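Local coordinates for xylanase and alpha-amylase inhibitor protein (Scadoxus multiflorus, PDB 3MU7), which probably inhibits both xylanases and alpha-amylases, using a glycosyl hydrolase family 18 TIM-barrel scaffold, at residues V30-L35 with L46-H51; H97-L102 with S110-N115; Q132-A137 with G166-S171; D175-Q180 with M206-D211. All blocks are in the same frame, centred on the assembly; numbering follows the deposited sequence.

Contact 1. Residues V30-L35 with L46-H51; sequences VIIGFL and LDISGH. With PO4 (phosphate ion), chain B.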
loop_
_atom_site.group_PDB
_atom_site.type_symbol
_atom_site.label_atom_id
_atom_site.label_comp_id
_atom_site.label_asym_id
_atom_site.label_seq_id
_atom_site.Cartn_x
_atom_site.Cartn_y
_atom_site.Cartn_z
ATOM N N VAL A 30 -5.408 -2.546 5.538
ATOM C CA VAL A 30 -4.985 -3.765 4.854
ATOM C C VAL A 30 -5.058 -3.484 3.362
ATOM O O VAL A 30 -6.077 -3.007 2.858
ATOM C CB VAL A 30 -5.823 -4.998 5.253
ATOM C CG1 VAL A 30 -5.390 -6.205 4.449
ATOM C CG2 VAL A 30 -5.646 -5.299 6.724
ATOM N N ILE A 31 -3.945 -3.738 2.681
ATOM C CA ILE A 31 -3.803 -3.387 1.287
ATOM C C ILE A 31 -3.747 -4.673 0.475
ATOM O O ILE A 31 -2.774 -5.433 0.545
ATOM C CB ILE A 31 -2.520 -2.563 1.035
ATOM C CG1 ILE A 31 -2.383 -1.408 2.040
ATOM C CG2 ILE A 31 -2.498 -2.080 -0.407
ATOM C CD1 ILE A 31 -0.963 -0.849 2.132
ATOM N N ILE A 32 -4.810 -4.929 -0.280
ATOM C CA ILE A 32 -4.870 -6.119 -1.122
ATOM C C ILE A 32 -4.015 -5.907 -2.370
ATOM O O ILE A 32 -4.272 -4.974 -3.143
ATOM C CB ILE A 32 -6.322 -6.435 -1.544
ATOM C CG1 ILE A 32 -7.223 -6.676 -0.326
ATOM C CG2 ILE A 32 -6.342 -7.642 -2.489
ATOM C CD1 ILE A 32 -8.698 -6.615 -0.655
ATOM N N GLY A 33 -3.000 -6.749 -2.562
ATOM C CA GLY A 33 -2.163 -6.657 -3.757
ATOM C C GLY A 33 -2.277 -7.924 -4.583
ATOM O O GLY A 33 -2.283 -9.010 -4.010
ATOM N N PHE A 34 -2.366 -7.842 -5.915
ATOM C CA PHE A 34 -2.256 -6.623 -6.731
ATOM C C PHE A 34 -3.101 -6.741 -7.984
ATOM O O PHE A 34 -3.293 -7.845 -8.523
ATOM C CB PHE A 34 -0.807 -6.412 -7.204
ATOM C CG PHE A 34 0.142 -6.119 -6.092
ATOM C CD1 PHE A 34 0.287 -4.823 -5.613
ATOM C CD2 PHE A 34 0.855 -7.148 -5.487
ATOM C CE1 PHE A 34 1.139 -4.553 -4.551
ATOM C CE2 PHE A 34 1.699 -6.892 -4.421
ATOM C CZ PHE A 34 1.841 -5.594 -3.949
ATOM N N LEU A 35 -3.586 -5.605 -8.476
ATOM C CA LEU A 35 -4.011 -5.520 -9.870
ATOM C C LEU A 35 -2.722 -5.277 -10.648
ATOM O O LEU A 35 -2.269 -4.133 -10.791
ATOM C CB LEU A 35 -5.013 -4.387 -10.081
ATOM C CG LEU A 35 -5.692 -4.408 -11.456
ATOM C CD1 LEU A 35 -6.861 -5.384 -11.464
ATOM C CD2 LEU A 35 -6.163 -3.023 -11.872
ATOM N N LEU A 46 -6.170 -9.276 -11.799
ATOM C CA LEU A 46 -5.632 -9.410 -10.458
ATOM C C LEU A 46 -4.659 -10.572 -10.392
ATOM O O LEU A 46 -4.877 -11.620 -11.008
ATOM C CB LEU A 46 -6.772 -9.699 -9.489
ATOM C CG LEU A 46 -7.767 -8.574 -9.222
ATOM C CD1 LEU A 46 -9.026 -9.147 -8.604
ATOM C CD2 LEU A 46 -7.165 -7.486 -8.328
ATOM N N ASP A 47 -3.585 -10.389 -9.639
ATOM C CA ASP A 47 -2.798 -11.509 -9.150
ATOM C C ASP A 47 -2.812 -11.377 -7.638
ATOM O O ASP A 47 -2.020 -10.621 -7.062
ATOM C CB ASP A 47 -1.372 -11.503 -9.701
ATOM C CG ASP A 47 -0.567 -12.706 -9.252
ATOM O OD1 ASP A 47 -1.003 -13.435 -8.340
ATOM O OD2 ASP A 47 0.532 -12.910 -9.816
ATOM N N ILE A 48 -3.741 -12.087 -7.011
ATOM C CA ILE A 48 -3.848 -12.133 -5.561
ATOM C C ILE A 48 -3.519 -13.543 -5.074
ATOM O O ILE A 48 -4.193 -14.098 -4.208
ATOM C CB ILE A 48 -5.230 -11.629 -5.052
ATOM C CG1 ILE A 48 -6.398 -12.358 -5.733
ATOM C CG2 ILE A 48 -5.341 -10.116 -5.260
ATOM C CD1 ILE A 48 -7.756 -12.090 -5.079
ATOM N N SER A 49 -2.479 -14.120 -5.667
ATOM C CA SER A 49 -1.897 -15.395 -5.234
ATOM C C SER A 49 -2.929 -16.515 -5.111
ATOM O O SER A 49 -2.905 -17.299 -4.160
ATOM C CB SER A 49 -1.119 -15.218 -3.926
ATOM O OG SER A 49 -0.168 -14.177 -4.048
ATOM N N GLY A 50 -3.842 -16.574 -6.073
ATOM C CA GLY A 50 -4.810 -17.660 -6.141
ATOM C C GLY A 50 -6.011 -17.539 -5.229
ATOM O O GLY A 50 -6.886 -18.394 -5.277
ATOM N N HIS A 51 -6.079 -16.494 -4.403
ATOM C CA HIS A 51 -7.256 -16.286 -3.553
ATOM C C HIS A 51 -8.474 -16.006 -4.426
ATOM O O HIS A 51 -8.356 -15.372 -5.465
ATOM C CB HIS A 51 -7.044 -15.093 -2.619
ATOM C CG HIS A 51 -5.938 -15.274 -1.628
ATOM N ND1 HIS A 51 -5.915 -16.298 -0.704
ATOM C CD2 HIS A 51 -4.832 -14.531 -1.392
ATOM C CE1 HIS A 51 -4.835 -16.182 0.049
ATOM N NE2 HIS A 51 -4.162 -15.116 -0.349
HETATM P P PO4 B . -9.018 -18.006 -0.523
HETATM O O1 PO4 B . -7.569 -18.397 -0.607
HETATM O O2 PO4 B . -9.655 -18.698 0.657
HETATM O O3 PO4 B . -9.081 -16.514 -0.291
HETATM O O4 PO4 B . -9.721 -18.385 -1.801
#
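I48 turns CG1 into the cleft between its backbone N and carbonyl carbon (chi1 53°), which puts CG2 anti to the carbonyl carbon and sends that methyl across to strand 29-37. There it meets CG2 of I32, the branch that a chi1 of -60° places anti to the I32 backbone N, with 3.8 Å between the two CG2 atoms. The same I48 CG2 lies 3.5 Å from the carbonyl O of G33, so one methyl covers both a side chain and the backbone. Further along, L35 and L46 meet through CD1 of L35 and CD2 of L46, 3.8 Å apart.

The backbones are tied at F34 and D47. F34 N donates to D47 O at 3.0 Å and D47 N to F34 O at 2.8 Å, a reciprocal pair. The peptide before F34 is cis, as in the non-proline cis peptides known from family 18 barrels, and the F34 ring leads away from the loop to meet H124 edge-to-face. Beyond D47 the loop folds on itself: D47 OD1 accepts S49 N in an Asx turn, and a type I' turn runs from I48 to H51.

At H51, ND1 donates nearly straight (170°) to O1 of a phosphate ion, probably taken up from the crystallisation liquor, 2.7 Å from ND1, with O1 in the ring plane; NE2 is hydrogen-bonded to OE2 of E15 and W9 stacks on the ring. An imidazole using both nitrogens between an acidic side chain and an anion is consistent with a protonated, positively charged H51 in this crystal.

Contact 2. Residues H97-L102 with S110-N115; sequences HKNFLL and SRPFGN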
loop_
_atom_site.group_PDB
_atom_site.type_symbol
_atom_site.label_atom_id
_atom_site.label_comp_id
_atom_site.label_asym_id
_atom_site.label_seq_id
_atom_site.Cartn_x
_atom_site.Cartn_y
_atom_site.Cartn_z
ATOM N N HIS A 97 -12.984 2.806 -10.447
ATOM C CA HIS A 97 -14.109 3.510 -9.845
ATOM C C HIS A 97 -15.393 2.710 -9.872
ATOM O O HIS A 97 -16.029 2.556 -8.843
ATOM C CB HIS A 97 -14.294 4.852 -10.551
ATOM C CG HIS A 97 -15.184 5.794 -9.815
ATOM N ND1 HIS A 97 -16.148 6.507 -10.461
ATOM C CD2 HIS A 97 -15.204 6.193 -8.530
ATOM C CE1 HIS A 97 -16.754 7.280 -9.594
ATOM N NE2 HIS A 97 -16.238 7.082 -8.410
ATOM N N LYS A 98 -15.726 2.212 -11.041
ATOM C CA LYS A 98 -16.978 1.480 -11.211
ATOM C C LYS A 98 -16.985 0.154 -10.464
ATOM O O LYS A 98 -18.009 -0.247 -9.913
ATOM C CB LYS A 98 -17.256 1.224 -12.692
ATOM C CG LYS A 98 -17.663 2.462 -13.473
ATOM C CD LYS A 98 -18.094 2.088 -14.882
ATOM C CE LYS A 98 -18.680 3.277 -15.626
ATOM N NZ LYS A 98 -19.222 2.884 -16.958
ATOM N N ASN A 99 -15.848 -0.532 -10.443
ATOM C CA ASN A 99 -15.813 -1.896 -9.920
ATOM C C ASN A 99 -15.454 -2.045 -8.453
ATOM O O ASN A 99 -15.831 -3.044 -7.834
ATOM C CB ASN A 99 -14.906 -2.765 -10.772
ATOM C CG ASN A 99 -15.544 -3.128 -12.081
ATOM O OD1 ASN A 99 -16.486 -3.919 -12.115
ATOM N ND2 ASN A 99 -15.053 -2.546 -13.171
ATOM N N PHE A 100 -14.737 -1.069 -7.900
ATOM C CA PHE A 100 -14.201 -1.179 -6.546
ATOM C C PHE A 100 -14.576 -0.021 -5.637
ATOM O O PHE A 100 -14.606 -0.196 -4.426
ATOM C CB PHE A 100 -12.668 -1.309 -6.570
ATOM C CG PHE A 100 -12.164 -2.525 -7.301
ATOM C CD1 PHE A 100 -12.110 -3.769 -6.673
ATOM C CD2 PHE A 100 -11.722 -2.421 -8.616
ATOM C CE1 PHE A 100 -11.634 -4.894 -7.357
ATOM C CE2 PHE A 100 -11.246 -3.532 -9.300
ATOM C CZ PHE A 100 -11.200 -4.770 -8.670
ATOM N N LEU A 101 -14.837 1.159 -6.192
ATOM C CA LEU A 101 -14.984 2.352 -5.353
ATOM C C LEU A 101 -16.411 2.861 -5.232
ATOM O O LEU A 101 -16.686 3.784 -4.463
ATOM C CB LEU A 101 -14.042 3.455 -5.840
ATOM C CG LEU A 101 -12.553 3.081 -5.854
ATOM C CD1 LEU A 101 -11.740 4.142 -6.570
ATOM C CD2 LEU A 101 -12.013 2.855 -4.439
ATOM N N LEU A 102 -17.306 2.243 -5.995
ATOM C CA LEU A 102 -18.726 2.559 -5.969
ATOM C C LEU A 102 -19.511 1.281 -5.725
ATOM O O LEU A 102 -19.028 0.198 -6.047
ATOM C CB LEU A 102 -19.159 3.150 -7.311
ATOM C CG LEU A 102 -18.655 4.538 -7.697
ATOM C CD1 LEU A 102 -19.056 4.817 -9.135
ATOM C CD2 LEU A 102 -19.209 5.608 -6.769
ATOM N N SER A 110 -17.751 -6.079 -13.932
ATOM C CA SER A 110 -17.150 -7.364 -13.556
ATOM C C SER A 110 -17.169 -7.612 -12.017
ATOM O O SER A 110 -17.219 -8.766 -11.588
ATOM C CB SER A 110 -15.739 -7.503 -14.131
ATOM O OG SER A 110 -14.884 -6.499 -13.616
ATOM N N ARG A 111 -17.160 -6.517 -11.208
ATOM C CA ARG A 111 -17.165 -6.645 -9.749
ATOM C C ARG A 111 -16.250 -7.797 -9.233
ATOM O O ARG A 111 -16.723 -8.766 -8.647
ATOM C CB ARG A 111 -18.579 -6.863 -9.190
ATOM C CG ARG A 111 -19.656 -5.925 -9.722
ATOM C CD ARG A 111 -19.407 -4.466 -9.338
ATOM N NE ARG A 111 -19.293 -4.243 -7.886
ATOM C CZ ARG A 111 -19.302 -3.031 -7.335
ATOM N NH1 ARG A 111 -19.408 -1.951 -8.092
ATOM N NH2 ARG A 111 -19.200 -2.917 -6.008
ATOM N N PRO A 112 -14.957 -7.650 -9.448
ATOM C CA PRO A 112 -14.061 -8.714 -8.971
ATOM C C PRO A 112 -14.256 -9.123 -7.542
ATOM O O PRO A 112 -14.172 -10.310 -7.227
ATOM C CB PRO A 112 -12.695 -8.232 -9.439
ATOM C CG PRO A 112 -13.034 -7.633 -10.771
ATOM C CD PRO A 112 -14.464 -7.209 -10.765
ATOM N N PHE A 113 -14.493 -8.154 -6.656
ATOM C CA PHE A 113 -14.716 -8.445 -5.234
ATOM C C PHE A 113 -16.199 -8.334 -4.882
ATOM O O PHE A 113 -16.563 -8.002 -3.746
ATOM C CB PHE A 113 -13.897 -7.491 -4.361
ATOM C CG PHE A 113 -12.414 -7.544 -4.539
ATOM C CD1 PHE A 113 -11.792 -8.648 -5.139
ATOM C CD2 PHE A 113 -11.631 -6.470 -4.125
ATOM C CE1 PHE A 113 -10.397 -8.665 -5.300
ATOM C CE2 PHE A 113 -10.247 -6.481 -4.297
ATOM C CZ PHE A 113 -9.624 -7.584 -4.881
ATOM N N GLY A 114 -17.060 -8.604 -5.862
ATOM C CA GLY A 114 -18.492 -8.543 -5.612
ATOM C C GLY A 114 -18.973 -7.153 -5.244
ATOM O O GLY A 114 -18.486 -6.157 -5.750
ATOM N N ASN A 115 -19.946 -7.098 -4.342
ATOM C CA ASN A 115 -20.567 -5.836 -3.951
ATOM C C ASN A 115 -19.838 -5.056 -2.858
ATOM O O ASN A 115 -20.332 -4.042 -2.379
ATOM C CB ASN A 115 -22.037 -6.060 -3.582
ATOM C CG ASN A 115 -22.861 -6.530 -4.764
ATOM O OD1 ASN A 115 -22.449 -6.391 -5.918
ATOM N ND2 ASN A 115 -24.030 -7.087 -4.486
HETATM O O HOH W 1 -15.740 -5.515 -6.659
HETATM O O HOH W 2 -16.061 -3.977 -15.583
#
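F100 presents the edge of its ring to the face of F113, a T-shaped pair with centroids 5.1 Å apart and planes at 72°. The touching atom is CE1 of F100, which stands over the rim of the F113 ring, 3.6 Å from F113 CD2. CZ of F100 meets CB of P112, the two side chains crossing at about a right angle.

On the polar side, R111 is bent at chi2 and chi3, which curls its guanidinium back toward the carbonyls of N99 and L102. N99 O lies over the centre of one guanidinium face, while L102 O sits at the edge and accepts from both NH1 (3.0 Å) and NH2 of R111. The segment 110-115 belongs to the excursion between helix 86-101 and strand 120-125, an alpha-to-beta connection of the TIM barrel, and R111 to G114 form a type I turn.

The turn is closed by G114 N to R111 O, and R111 NE also donates to G114 O, bracing the arginine against its own turn; E109 forms a salt bridge with NH1. N99 returns the grip from the helix: its OD1 takes R111 N at 2.8 Å, the donor tilted 31° from the carbonyl plane. A water accepts from F113 N and donates to N99 O and G114 O.

Contact 3. Residues Q132-A137 with G166-S171; sequences QYQLLA and GTVINS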
loop_
_atom_site.group_PDB
_atom_site.type_symbol
_atom_site.label_atom_id
_atom_site.label_comp_id
_atom_site.label_asym_id
_atom_site.label_seq_id
_atom_site.Cartn_x
_atom_site.Cartn_y
_atom_site.Cartn_z
ATOM N N GLN A 132 1.700 7.921 -17.487
ATOM C CA GLN A 132 0.453 8.681 -17.343
ATOM C C GLN A 132 -0.179 8.509 -15.959
ATOM O O GLN A 132 -1.386 8.705 -15.783
ATOM C CB GLN A 132 -0.542 8.347 -18.460
ATOM C CG GLN A 132 -0.058 8.747 -19.856
ATOM C CD GLN A 132 -0.062 10.256 -20.104
ATOM O OE1 GLN A 132 -0.629 11.031 -19.339
ATOM N NE2 GLN A 132 0.558 10.671 -21.206
ATOM N N TYR A 133 0.641 8.157 -14.975
ATOM C CA TYR A 133 0.135 7.982 -13.611
ATOM C C TYR A 133 -0.390 9.272 -12.976
ATOM O O TYR A 133 -1.308 9.217 -12.158
ATOM C CB TYR A 133 1.160 7.278 -12.714
ATOM C CG TYR A 133 1.335 5.830 -13.100
ATOM C CD1 TYR A 133 2.471 5.399 -13.773
ATOM C CD2 TYR A 133 0.343 4.895 -12.808
ATOM C CE1 TYR A 133 2.614 4.061 -14.149
ATOM C CE2 TYR A 133 0.471 3.569 -13.184
ATOM C CZ TYR A 133 1.610 3.161 -13.837
ATOM O OH TYR A 133 1.726 1.840 -14.193
ATOM N N GLN A 134 0.160 10.423 -13.369
ATOM C CA GLN A 134 -0.392 11.696 -12.915
ATOM C C GLN A 134 -1.837 11.866 -13.393
ATOM O O GLN A 134 -2.704 12.241 -12.610
ATOM C CB GLN A 134 0.486 12.879 -13.340
ATOM C CG GLN A 134 -0.068 14.249 -12.942
ATOM C CD GLN A 134 -0.033 14.521 -11.446
ATOM O OE1 GLN A 134 0.497 13.740 -10.659
ATOM N NE2 GLN A 134 -0.602 15.644 -11.048
ATOM N N LEU A 135 -2.096 11.584 -14.667
ATOM C CA LEU A 135 -3.461 11.643 -15.186
ATOM C C LEU A 135 -4.389 10.644 -14.483
ATOM O O LEU A 135 -5.521 10.979 -14.159
ATOM C CB LEU A 135 -3.487 11.436 -16.704
ATOM C CG LEU A 135 -4.860 11.494 -17.390
ATOM C CD1 LEU A 135 -5.580 12.820 -17.159
ATOM C CD2 LEU A 135 -4.718 11.220 -18.875
ATOM N N LEU A 136 -3.904 9.427 -14.244
ATOM C CA LEU A 136 -4.686 8.445 -13.506
ATOM C C LEU A 136 -5.076 8.991 -12.132
ATOM O O LEU A 136 -6.244 8.928 -11.741
ATOM C CB LEU A 136 -3.907 7.143 -13.345
ATOM C CG LEU A 136 -4.567 6.079 -12.461
ATOM C CD1 LEU A 136 -5.869 5.575 -13.072
ATOM C CD2 LEU A 136 -3.617 4.928 -12.229
ATOM N N ALA A 137 -4.095 9.528 -11.406
ATOM C CA ALA A 137 -4.366 10.131 -10.108
ATOM C C ALA A 137 -5.333 11.306 -10.230
ATOM O O ALA A 137 -6.222 11.455 -9.401
ATOM C CB ALA A 137 -3.077 10.559 -9.428
ATOM N N GLY A 166 7.475 9.963 -8.103
ATOM C CA GLY A 166 7.892 11.249 -7.539
ATOM C C GLY A 166 7.068 12.434 -8.011
ATOM O O GLY A 166 6.641 13.264 -7.213
ATOM N N THR A 167 6.835 12.516 -9.315
ATOM C CA THR A 167 6.049 13.621 -9.860
ATOM C C THR A 167 4.598 13.576 -9.381
ATOM O O THR A 167 4.011 14.611 -9.070
ATOM C CB THR A 167 6.089 13.658 -11.395
ATOM O OG1 THR A 167 5.594 12.426 -11.925
ATOM C CG2 THR A 167 7.500 13.894 -11.880
ATOM N N VAL A 168 4.032 12.392 -9.277
ATOM C CA VAL A 168 2.646 12.285 -8.825
ATOM C C VAL A 168 2.546 12.607 -7.309
ATOM O O VAL A 168 1.666 13.265 -6.892
ATOM C CB VAL A 168 2.101 10.873 -9.109
ATOM C CG1 VAL A 168 0.644 10.879 -8.721
ATOM C CG2 VAL A 168 2.330 10.501 -10.569
ATOM N N ILE A 169 3.547 12.173 -6.543
ATOM C CA ILE A 169 3.593 12.543 -5.126
ATOM C C ILE A 169 3.672 14.067 -4.974
ATOM O O ILE A 169 3.009 14.641 -4.113
ATOM C CB ILE A 169 4.747 11.823 -4.374
ATOM C CG1 ILE A 169 4.471 10.317 -4.311
ATOM C CG2 ILE A 169 4.941 12.402 -2.968
ATOM C CD1 ILE A 169 5.674 9.472 -3.894
ATOM N N ASN A 170 4.443 14.718 -5.847
ATOM C CA ASN A 170 4.604 16.177 -5.823
ATOM C C ASN A 170 3.306 16.956 -6.055
ATOM O O ASN A 170 3.233 18.144 -5.727
ATOM C CB ASN A 170 5.611 16.624 -6.889
ATOM C CG ASN A 170 7.052 16.360 -6.513
ATOM O OD1 ASN A 170 7.932 16.442 -7.370
ATOM N ND2 ASN A 170 7.313 16.069 -5.252
ATOM N N SER A 171 2.297 16.316 -6.640
ATOM C CA SER A 171 1.007 16.965 -6.860
ATOM C C SER A 171 0.172 17.079 -5.586
ATOM O O SER A 171 -0.878 17.718 -5.598
ATOM C CB SER A 171 0.203 16.235 -7.934
ATOM O OG SER A 171 -0.366 15.043 -7.420
#
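Q134 and V168 mark the closest approach of two helices running roughly side by side: the axes of 133-137 and 166-170 come within 9.4 Å and cross at -33°, with their N-to-C directions in broadly the same sense. The CA atoms of Q134 and V168 are 5.1 Å apart.

V168 makes contact through both of its branches. CG2 reaches the start of the facing helix, 4.0 Å from CB of Y133, and CG1 packs at 3.8 Å on CB of A137, one helical turn further on. The Q134 and V168 side chains run alongside each other, pointing opposite ways. In Q134, CG is anti to the backbone N (chi1 178°) and the chain then bends at chi2 (70°), carrying the amide over the neighbouring helix: OE1 comes to 3.2 Å from V168 CA and NE2 to 3.3 Å from S171 CB. These are van der Waals approaches; the S171 hydroxyl is engaged within its own segment, donating at 2.8 Å to V168 O in the carbonyl plane.

Beneath the pair, Y133 touches I125 and A137 touches F123, both on strand 120-125, while L136 packs on L92 and A93 of helix 86-101. Helix 133-144 therefore lies between helix 86-101 and the short helix 166-170 in the outer layer of the barrel.

Contact 4. Residues D175-Q180 with M206-D211; sequences DAIWVQ and MKARTD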
loop_
_atom_site.group_PDB
_atom_site.type_symbol
_atom_site.label_atom_id
_atom_site.label_comp_id
_atom_site.label_asym_id
_atom_site.label_seq_id
_atom_site.Cartn_x
_atom_site.Cartn_y
_atom_site.Cartn_z
ATOM N N ASP A 175 -3.248 10.802 0.091
ATOM C CA ASP A 175 -3.611 10.933 1.492
ATOM C C ASP A 175 -2.525 10.407 2.413
ATOM O O ASP A 175 -2.344 10.911 3.523
ATOM C CB ASP A 175 -4.910 10.183 1.750
ATOM C CG ASP A 175 -6.053 10.753 0.958
ATOM O OD1 ASP A 175 -6.507 11.865 1.297
ATOM O OD2 ASP A 175 -6.475 10.121 -0.024
ATOM N N ALA A 176 -1.816 9.378 1.951
ATOM C CA ALA A 176 -0.734 8.776 2.709
ATOM C C ALA A 176 0.223 8.120 1.750
ATOM O O ALA A 176 -0.153 7.702 0.654
ATOM C CB ALA A 176 -1.262 7.747 3.696
ATOM N N ILE A 177 1.475 8.046 2.164
ATOM C CA ILE A 177 2.446 7.243 1.447
ATOM C C ILE A 177 3.159 6.347 2.441
ATOM O O ILE A 177 3.343 6.718 3.602
ATOM C CB ILE A 177 3.445 8.098 0.645
ATOM C CG1 ILE A 177 4.460 8.777 1.556
ATOM C CG2 ILE A 177 2.710 9.071 -0.288
ATOM C CD1 ILE A 177 5.534 9.502 0.808
ATOM N N TRP A 178 3.507 5.145 2.005
ATOM C CA TRP A 178 4.376 4.256 2.783
ATOM C C TRP A 178 5.619 4.043 1.952
ATOM O O TRP A 178 5.571 3.481 0.848
ATOM C CB TRP A 178 3.717 2.914 3.146
ATOM C CG TRP A 178 2.408 2.676 2.472
ATOM C CD1 TRP A 178 2.212 2.209 1.202
ATOM C CD2 TRP A 178 1.106 2.912 3.023
ATOM N NE1 TRP A 178 0.863 2.148 0.929
ATOM C CE2 TRP A 178 0.165 2.571 2.029
ATOM C CE3 TRP A 178 0.643 3.379 4.261
ATOM C CZ2 TRP A 178 -1.216 2.678 2.238
ATOM C CZ3 TRP A 178 -0.729 3.496 4.462
ATOM C CH2 TRP A 178 -1.640 3.144 3.457
ATOM N N VAL A 179 6.734 4.528 2.476
ATOM C CA VAL A 179 8.006 4.436 1.781
ATOM C C VAL A 179 8.624 3.069 2.054
ATOM O O VAL A 179 8.695 2.636 3.210
ATOM C CB VAL A 179 8.956 5.561 2.246
ATOM C CG1 VAL A 179 10.279 5.487 1.520
ATOM C CG2 VAL A 179 8.312 6.937 2.042
ATOM N N GLN A 180 9.085 2.400 1.000
ATOM C CA GLN A 180 9.706 1.091 1.148
ATOM C C GLN A 180 11.150 1.234 1.602
ATOM O O GLN A 180 12.052 1.413 0.778
ATOM C CB GLN A 180 9.657 0.320 -0.163
ATOM C CG GLN A 180 8.272 0.094 -0.723
ATOM C CD GLN A 180 8.346 -0.626 -2.044
ATOM O OE1 GLN A 180 8.875 -1.739 -2.125
ATOM N NE2 GLN A 180 7.835 -0.003 -3.094
ATOM N N MET A 206 10.226 15.599 5.429
ATOM C CA MET A 206 10.283 17.027 5.124
ATOM C C MET A 206 9.644 17.375 3.781
ATOM O O MET A 206 8.922 18.368 3.671
ATOM C CB MET A 206 11.725 17.529 5.136
ATOM C CG MET A 206 11.847 19.045 5.107
ATOM S SD MET A 206 13.539 19.591 4.847
ATOM C CE MET A 206 13.482 20.095 3.137
ATOM N N LYS A 207 9.912 16.569 2.760
ATOM C CA LYS A 207 9.609 16.968 1.388
ATOM C C LYS A 207 8.373 16.343 0.752
ATOM O O LYS A 207 7.818 16.910 -0.185
ATOM C CB LYS A 207 10.817 16.718 0.487
ATOM C CG LYS A 207 12.075 17.441 0.925
ATOM C CD LYS A 207 13.176 17.294 -0.111
ATOM C CE LYS A 207 14.406 18.114 0.254
ATOM N NZ LYS A 207 14.174 19.571 0.085
ATOM N N ALA A 208 7.949 15.173 1.222
ATOM C CA ALA A 208 6.828 14.493 0.570
ATOM C C ALA A 208 5.543 15.268 0.802
ATOM O O ALA A 208 5.186 15.567 1.941
ATOM C CB ALA A 208 6.699 13.081 1.079
ATOM N N ARG A 209 4.848 15.592 -0.284
ATOM C CA ARG A 209 3.645 16.412 -0.191
ATOM C C ARG A 209 2.432 15.541 0.098
ATOM O O ARG A 209 1.579 15.284 -0.758
ATOM C CB ARG A 209 3.470 17.261 -1.448
ATOM C CG ARG A 209 4.624 18.231 -1.672
ATOM C CD ARG A 209 4.303 19.210 -2.779
ATOM N NE ARG A 209 3.368 20.232 -2.322
ATOM C CZ ARG A 209 2.432 20.809 -3.075
ATOM N NH1 ARG A 209 2.261 20.472 -4.353
ATOM N NH2 ARG A 209 1.652 21.732 -2.534
ATOM N N THR A 210 2.379 15.062 1.330
ATOM C CA THR A 210 1.297 14.219 1.811
ATOM C C THR A 210 1.117 14.489 3.300
ATOM O O THR A 210 2.076 14.872 3.985
ATOM C CB THR A 210 1.595 12.714 1.553
ATOM O OG1 THR A 210 0.478 11.926 1.971
ATOM C CG2 THR A 210 2.820 12.240 2.319
ATOM N N ASP A 211 -0.094 14.270 3.801
ATOM C CA ASP A 211 -0.368 14.470 5.219
ATOM C C ASP A 211 0.280 13.407 6.105
ATOM O O ASP A 211 0.556 13.669 7.274
ATOM C CB ASP A 211 -1.874 14.504 5.489
ATOM C CG ASP A 211 -2.554 15.751 4.939
ATOM O OD1 ASP A 211 -1.877 16.773 4.703
ATOM O OD2 ASP A 211 -3.790 15.691 4.749
HETATM O O HOH W 3 -5.746 13.354 3.395
#
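The beta-alpha-beta unit made of strand 176-180, helix 195-207 and strand 213-218 turns back on itself here, where I177 meets A208 and T210 on the connection leaving the helix. CD1 of I177 lies 3.8 Å from CB of A208. CG1 of I177 is 3.9 Å from CG2 of T210, and the two side chains cross obliquely. I177 holds CG1 between its backbone N and carbonyl carbon (chi1 74°), and from there the extended chi2 (174°) carries CD1 out to the alanine methyl.

T210 divides its two branches between apolar and polar surroundings. CG2 faces the isoleucine, while OG1, anti to the T210 backbone N (chi1 -177°), stands at 3.4 Å from D175 O and is hydrogen-bonded to F174 O. The chain reaches this position through an inverse gamma turn centred on R209.

Such a right-handed crossover is the repeating element of the TIM barrel: strand 176-180 pairs in parallel with strand 213-218, and backbone bonds join I177 to K212 and F214. W204 of helix 195-207 also covers I177, so the isoleucine is packed between the helix and the connection that follows it.

At the N-terminal end of segment 175-180 two acids approach, OD1 of D175 and OD2 of D211 being 5.8 Å apart. A water donates to D175 OD1 at 2.7 Å and, weakly, to D211 OD2, bridging the like charges. D175 has a stronger partner in R144, whose NH1 forms a salt bridge with OD2, and the same OD2 accepts L152 N.

Overall arrangement
Contacts 1 and 4 are largely buried and both reach the barrel sheet, on opposite sides of the chain's centre; I31 CD1 and W178 CZ2 touch at 3.5 Å. Contacts 2 and 3 lie farther out and are partly buried. Contact 1 joins strand and loop by paired backbone bonds, contact 2 relies on arginine, asparagine and aromatic side chains, and contacts 3 and 4 rest mainly on van der Waals packing. Contact 2 abuts contact 1, since L46 packs against P112 and F113. Contacts 3 and 4 follow in the chain and are linked by a probable hydrogen bond from R209 NH1 to N170 O, 2.9 Å.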